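Local coordinates for protein uncharacterized N-acetyltransferase D2E76_00625 (Mycobacteroides abscessus, PDB 6YCA) that is a GCN5-related N-acetyltransferase, Eis1, that binds acetyl coenzyme A and probably transfers its acetyl group to amines, but does not modify aminoglycosides, at residues V71-S84 and H96-H108. Sequence-based numbering, arbitrary orientation.
Sequences VQGELIGGADSYTS and HAAVTHIGVLPTH. With ACO (acetyl coenzyme *a), chain G.
Asp80 and Thr100 exchange two backbone hydrogen bonds, each 2.8 Å from N to O, and just beyond them the antiparallel pairing of 75-84 with 96-104 slips by one residue. His101 and Ile102 face the single Ala79 across this beta bulge, His101 with a positive phi of 64°. With CG anti to its carbonyl carbon, the His101 imidazole lies alongside the Asp80 carboxylate, the planes 14° apart; ND1 gives OD2 a weak, bent bond of 3.2 Å. Thr100 CG2 sits over the centre of one imidazole face and also meets the Tyr82 ring edge, in its plane, 3.6 Å from CE1.

As in other GNAT folds, a bulge marks where this strand parts from its parallel neighbour 132-135, leaving its backbone edge to acetyl coenzyme A. Past it, Gly78 and Gly103 resume the pairing, and Val104 N donates to cofactor O9P (3.1 Å, 172°), whereas N4P returns a weaker bond to Ile102 O. At the far end, Ile76 CG2 lies over one His108 ring face and meets Leu105 CD2.

Second-shell partners fix the polar ends: Leu60 O takes Tyr82 OH, and the backbone O of C-terminal Phe415 is hydrogen-bonded to Thr100 OG1. This hairpin runs between strands 67-70 and 132-135, with helix 113-127 touching Ile76 and Ile102 and helix 32-46 touching Leu75 and Leu105.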
loop_
_atom_site.group_PDB
_atom_site.type_symbol
_atom_site.label_atom_id
_atom_site.label_comp_id
_atom_site.label_asym_id
_atom_site.label_seq_id
_atom_site.Cartn_x
_atom_site.Cartn_y
_atom_site.Cartn_z
ATOM N N VAL A 71 -31.706 26.075 -24.199
ATOM C CA VAL A 71 -32.576 26.795 -23.274
ATOM C C VAL A 71 -32.267 28.282 -23.395
ATOM O O VAL A 71 -31.115 28.702 -23.223
ATOM C CB VAL A 71 -32.481 26.283 -21.825
ATOM C CG1 VAL A 71 -32.770 24.789 -21.775
ATOM C CG2 VAL A 71 -31.132 26.594 -21.189
ATOM N N GLN A 72 -33.290 29.068 -23.719
ATOM C CA GLN A 72 -33.142 30.492 -23.998
ATOM C C GLN A 72 -32.048 30.717 -25.044
ATOM O O GLN A 72 -31.063 31.422 -24.819
ATOM C CB GLN A 72 -32.852 31.266 -22.707
ATOM C CG GLN A 72 -33.970 31.208 -21.666
ATOM C CD GLN A 72 -33.617 31.931 -20.368
ATOM O OE1 GLN A 72 -32.913 32.943 -20.374
ATOM N NE2 GLN A 72 -34.107 31.408 -19.250
ATOM N N GLY A 73 -32.277 30.136 -26.219
ATOM C CA GLY A 73 -31.336 30.248 -27.335
ATOM C C GLY A 73 -29.888 29.992 -26.979
ATOM O O GLY A 73 -28.993 30.692 -27.470
ATOM N N GLU A 74 -29.630 28.990 -26.143
ATOM C CA GLU A 74 -28.284 28.717 -25.655
ATOM C C GLU A 74 -28.086 27.213 -25.571
ATOM O O GLU A 74 -28.872 26.520 -24.919
ATOM C CB GLU A 74 -28.074 29.337 -24.267
ATOM C CG GLU A 74 -26.742 28.987 -23.618
ATOM C CD GLU A 74 -26.717 29.300 -22.133
ATOM O OE1 GLU A 74 -27.783 29.649 -21.582
ATOM O OE2 GLU A 74 -25.635 29.192 -21.514
ATOM N N LEU A 75 -27.034 26.713 -26.218
ATOM C CA LEU A 75 -26.784 25.279 -26.233
ATOM C C LEU A 75 -26.244 24.844 -24.877
ATOM O O LEU A 75 -25.177 25.297 -24.449
ATOM C CB LEU A 75 -25.781 24.946 -27.333
ATOM C CG LEU A 75 -25.414 23.472 -27.480
ATOM C CD1 LEU A 75 -26.654 22.673 -27.814
ATOM C CD2 LEU A 75 -24.369 23.295 -28.558
ATOM N N ILE A 76 -26.979 23.954 -24.203
ATOM C CA ILE A 76 -26.651 23.544 -22.846
ATOM C C ILE A 76 -26.563 22.035 -22.666
ATOM O O ILE A 76 -26.350 21.567 -21.546
ATOM C CB ILE A 76 -27.592 24.175 -21.795
ATOM C CG1 ILE A 76 -29.054 24.029 -22.217
ATOM C CG2 ILE A 76 -27.247 25.643 -21.598
ATOM C CD1 ILE A 76 -29.674 22.700 -21.879
ATOM N N GLY A 77 -26.725 21.258 -23.733
ATOM C CA GLY A 77 -26.621 19.810 -23.660
ATOM C C GLY A 77 -26.725 19.234 -25.054
ATOM O O GLY A 77 -27.051 19.938 -26.013
ATOM N N GLY A 78 -26.438 17.941 -25.161
ATOM C CA GLY A 78 -26.490 17.324 -26.475
ATOM C C GLY A 78 -26.292 15.828 -26.425
ATOM O O GLY A 78 -25.970 15.249 -25.383
ATOM N N ALA A 79 -26.503 15.208 -27.586
ATOM C CA ALA A 79 -26.317 13.773 -27.771
ATOM C C ALA A 79 -26.027 13.529 -29.245
ATOM O O ALA A 79 -26.722 14.068 -30.112
ATOM C CB ALA A 79 -27.564 12.996 -27.336
ATOM N N ASP A 80 -24.998 12.733 -29.525
ATOM C CA ASP A 80 -24.500 12.485 -30.871
ATOM C C ASP A 80 -24.478 10.987 -31.145
ATOM O O ASP A 80 -24.635 10.160 -30.242
ATOM C CB ASP A 80 -23.097 13.091 -31.044
ATOM C CG ASP A 80 -22.624 13.098 -32.492
ATOM O OD1 ASP A 80 -23.294 13.696 -33.353
ATOM O OD2 ASP A 80 -21.557 12.513 -32.767
ATOM N N SER A 81 -24.277 10.639 -32.413
ATOM C CA SER A 81 -24.168 9.241 -32.807
ATOM C C SER A 81 -23.407 9.158 -34.123
ATOM O O SER A 81 -23.216 10.157 -34.820
ATOM C CB SER A 81 -25.540 8.572 -32.917
ATOM O OG SER A 81 -26.402 9.338 -33.732
ATOM N N TYR A 82 -22.969 7.946 -34.451
ATOM C CA TYR A 82 -22.252 7.669 -35.683
ATOM C C TYR A 82 -22.960 6.563 -36.449
ATOM O O TYR A 82 -23.531 5.643 -35.857
ATOM C CB TYR A 82 -20.808 7.232 -35.392
ATOM C CG TYR A 82 -19.947 8.342 -34.845
ATOM C CD1 TYR A 82 -20.018 8.706 -33.508
ATOM C CD2 TYR A 82 -19.067 9.038 -35.669
ATOM C CE1 TYR A 82 -19.237 9.733 -33.001
ATOM C CE2 TYR A 82 -18.281 10.066 -35.170
ATOM C CZ TYR A 82 -18.373 10.405 -33.835
ATOM O OH TYR A 82 -17.603 11.419 -33.324
ATOM N N THR A 83 -22.909 6.655 -37.774
ATOM C CA THR A 83 -23.412 5.586 -38.626
ATOM C C THR A 83 -22.470 4.395 -38.513
ATOM O O THR A 83 -21.288 4.498 -38.856
ATOM C CB THR A 83 -23.468 6.081 -40.071
ATOM O OG1 THR A 83 -24.277 7.262 -40.141
ATOM C CG2 THR A 83 -24.053 5.018 -40.988
ATOM N N SER A 84 -22.984 3.265 -38.035
ATOM C CA SER A 84 -22.136 2.124 -37.735
ATOM C C SER A 84 -22.896 0.839 -38.040
ATOM O O SER A 84 -24.057 0.863 -38.463
ATOM C CB SER A 84 -21.677 2.176 -36.273
ATOM O OG SER A 84 -20.959 1.010 -35.912
ATOM N N HIS A 96 -26.430 0.017 -37.068
ATOM C CA HIS A 96 -26.201 0.298 -35.662
ATOM C C HIS A 96 -25.844 1.766 -35.489
ATOM O O HIS A 96 -25.018 2.306 -36.231
ATOM C CB HIS A 96 -25.042 -0.587 -35.171
ATOM C CG HIS A 96 -24.418 -0.126 -33.893
ATOM N ND1 HIS A 96 -23.088 0.219 -33.801
ATOM C CD2 HIS A 96 -24.935 0.030 -32.650
ATOM C CE1 HIS A 96 -22.814 0.577 -32.559
ATOM N NE2 HIS A 96 -23.919 0.471 -31.841
ATOM N N ALA A 97 -26.431 2.394 -34.474
ATOM C CA ALA A 97 -26.171 3.793 -34.153
ATOM C C ALA A 97 -25.282 3.849 -32.917
ATOM O O ALA A 97 -25.721 3.519 -31.809
ATOM C CB ALA A 97 -27.472 4.554 -33.927
ATOM N N ALA A 98 -24.032 4.257 -33.114
ATOM C CA ALA A 98 -23.058 4.367 -32.031
ATOM C C ALA A 98 -23.267 5.708 -31.333
ATOM O O ALA A 98 -22.733 6.741 -31.743
ATOM C CB ALA A 98 -21.644 4.214 -32.578
ATOM N N VAL A 99 -24.059 5.686 -30.260
ATOM C CA VAL A 99 -24.411 6.896 -29.523
ATOM C C VAL A 99 -23.258 7.296 -28.618
ATOM O O VAL A 99 -22.627 6.450 -27.971
ATOM C CB VAL A 99 -25.702 6.673 -28.721
ATOM C CG1 VAL A 99 -26.020 7.887 -27.873
ATOM C CG2 VAL A 99 -26.855 6.366 -29.663
ATOM N N THR A 100 -22.979 8.596 -28.568
ATOM C CA THR A 100 -21.919 9.129 -27.723
ATOM C C THR A 100 -22.150 10.629 -27.567
ATOM O O THR A 100 -23.146 11.176 -28.049
ATOM C CB THR A 100 -20.536 8.811 -28.307
ATOM O OG1 THR A 100 -19.518 9.234 -27.393
ATOM C CG2 THR A 100 -20.347 9.530 -29.634
ATOM N N HIS A 101 -21.223 11.290 -26.870
ATOM C CA HIS A 101 -21.246 12.737 -26.666
ATOM C C HIS A 101 -22.460 13.214 -25.868
ATOM O O HIS A 101 -22.833 14.389 -25.946
ATOM C CB HIS A 101 -21.110 13.506 -27.983
ATOM C CG HIS A 101 -19.897 13.129 -28.771
ATOM N ND1 HIS A 101 -19.852 13.195 -30.147
ATOM C CD2 HIS A 101 -18.686 12.676 -28.375
ATOM C CE1 HIS A 101 -18.663 12.800 -30.564
ATOM N NE2 HIS A 101 -17.935 12.482 -29.508
ATOM N N ILE A 102 -23.097 12.326 -25.109
ATOM C CA ILE A 102 -24.258 12.701 -24.310
ATOM C C ILE A 102 -23.783 13.455 -23.078
ATOM O O ILE A 102 -22.876 13.001 -22.372
ATOM C CB ILE A 102 -25.062 11.455 -23.907
ATOM C CG1 ILE A 102 -25.727 10.813 -25.124
ATOM C CG2 ILE A 102 -26.106 11.820 -22.871
ATOM C CD1 ILE A 102 -26.653 9.678 -24.770
ATOM N N GLY A 103 -24.396 14.605 -22.809
ATOM C CA GLY A 103 -24.036 15.387 -21.640
ATOM C C GLY A 103 -24.836 16.665 -21.493
ATOM O O GLY A 103 -25.239 17.271 -22.491
ATOM N N VAL A 104 -25.099 17.071 -20.251
ATOM C CA VAL A 104 -25.796 18.315 -19.946
ATOM C C VAL A 104 -24.995 19.068 -18.889
ATOM O O VAL A 104 -24.475 18.458 -17.948
ATOM C CB VAL A 104 -27.234 18.034 -19.456
ATOM C CG1 VAL A 104 -27.949 19.322 -19.085
ATOM C CG2 VAL A 104 -28.016 17.281 -20.523
ATOM N N LEU A 105 -24.891 20.391 -19.042
ATOM C CA LEU A 105 -24.174 21.180 -18.049
ATOM C C LEU A 105 -24.842 21.048 -16.681
ATOM O O LEU A 105 -26.066 20.921 -16.587
ATOM C CB LEU A 105 -24.103 22.661 -18.427
ATOM C CG LEU A 105 -23.242 23.206 -19.573
ATOM C CD1 LEU A 105 -22.415 22.121 -20.249
ATOM C CD2 LEU A 105 -24.068 23.991 -20.568
ATOM N N PRO A 106 -24.056 21.080 -15.601
ATOM C CA PRO A 106 -24.645 20.930 -14.261
ATOM C C PRO A 106 -25.641 22.017 -13.903
ATOM O O PRO A 106 -26.441 21.826 -12.979
ATOM C CB PRO A 106 -23.423 20.965 -13.333
ATOM C CG PRO A 106 -22.372 21.676 -14.124
ATOM C CD PRO A 106 -22.600 21.282 -15.548
ATOM N N THR A 107 -25.624 23.149 -14.607
ATOM C CA THR A 107 -26.588 24.213 -14.363
ATOM C C THR A 107 -27.950 23.935 -14.984
ATOM O O THR A 107 -28.858 24.760 -14.829
ATOM C CB THR A 107 -26.042 25.557 -14.870
ATOM O OG1 THR A 107 -25.604 25.427 -16.229
ATOM C CG2 THR A 107 -24.878 26.021 -14.015
ATOM N N HIS A 108 -28.122 22.802 -15.679
ATOM C CA HIS A 108 -29.395 22.511 -16.330
ATOM C C HIS A 108 -29.773 21.041 -16.208
ATOM O O HIS A 108 -30.509 20.513 -17.050
ATOM C CB HIS A 108 -29.384 22.956 -17.793
ATOM C CG HIS A 108 -29.230 24.433 -17.961
ATOM N ND1 HIS A 108 -28.001 25.056 -17.962
ATOM C CD2 HIS A 108 -30.151 25.417 -18.095
ATOM C CE1 HIS A 108 -28.171 26.359 -18.107
ATOM N NE2 HIS A 108 -29.466 26.603 -18.191
HETATM N N1A ACO G . -27.397 9.505 -11.758
HETATM C C2A ACO G . -28.595 9.085 -11.328
HETATM N N3A ACO G . -29.789 9.337 -11.876
HETATM C C4A ACO G . -29.835 10.102 -12.995
HETATM C C5A ACO G . -28.646 10.600 -13.537
HETATM C C6A ACO G . -27.360 10.274 -12.868
HETATM N N6A ACO G . -26.189 10.739 -13.367
HETATM N N7A ACO G . -28.950 11.320 -14.630
HETATM C C8A ACO G . -30.294 11.269 -14.769
HETATM N N9A ACO G . -30.831 10.550 -13.769
HETATM C C1B ACO G . -32.282 10.261 -13.608
HETATM C C2B ACO G . -33.026 11.505 -13.125
HETATM O O2B ACO G . -33.135 11.507 -11.701
HETATM C C3B ACO G . -34.400 11.220 -13.731
HETATM O O3B ACO G . -35.079 10.307 -12.880
HETATM P P3B ACO G . -36.635 10.526 -12.534
HETATM O O7A ACO G . -36.808 11.880 -11.889
HETATM O O8A ACO G . -37.440 10.431 -13.810
HETATM O O9A ACO G . -37.056 9.438 -11.575
HETATM C C4B ACO G . -34.083 10.498 -15.037
HETATM O O4B ACO G . -32.801 9.902 -14.885
HETATM C C5B ACO G . -34.088 11.428 -16.246
HETATM O O5B ACO G . -33.248 12.530 -15.931
HETATM P P1A ACO G . -33.024 13.769 -16.918
HETATM O O1A ACO G . -33.569 15.015 -16.261
HETATM O O2A ACO G . -33.728 13.475 -18.217
HETATM O O3A ACO G . -31.453 13.931 -17.195
HETATM P P2A ACO G . -30.440 15.174 -17.074
HETATM O O4A ACO G . -31.008 16.355 -17.830
HETATM O O5A ACO G . -30.239 15.524 -15.616
HETATM O O6A ACO G . -29.035 14.705 -17.703
HETATM C CBP ACO G . -27.024 13.358 -17.619
HETATM C CCP ACO G . -28.503 13.443 -17.298
HETATM C CDP ACO G . -26.792 13.692 -19.085
HETATM C CEP ACO G . -26.539 11.948 -17.323
HETATM C CAP ACO G . -26.338 14.383 -16.718
HETATM O OAP ACO G . -26.574 13.991 -15.357
HETATM C C9P ACO G . -24.857 14.506 -16.962
HETATM O O9P ACO G . -24.436 15.326 -17.764
HETATM N N8P ACO G . -24.067 13.703 -16.251
HETATM C C7P ACO G . -22.616 13.712 -16.330
HETATM C C6P ACO G . -22.081 13.406 -17.724
HETATM C C5P ACO G . -22.438 12.006 -18.159
HETATM O O5P ACO G . -22.444 11.084 -17.356
HETATM N N4P ACO G . -22.757 11.863 -19.440
HETATM C C3P ACO G . -23.075 10.564 -19.988
HETATM C C2P ACO G . -21.927 10.040 -20.841
HETATM S S1P ACO G . -22.366 8.469 -21.495
HETATM C C ACO G . -22.055 8.754 -23.112
HETATM O O ACO G . -21.269 9.636 -23.415
HETATM C CH3 ACO G . -22.743 7.928 -24.160
#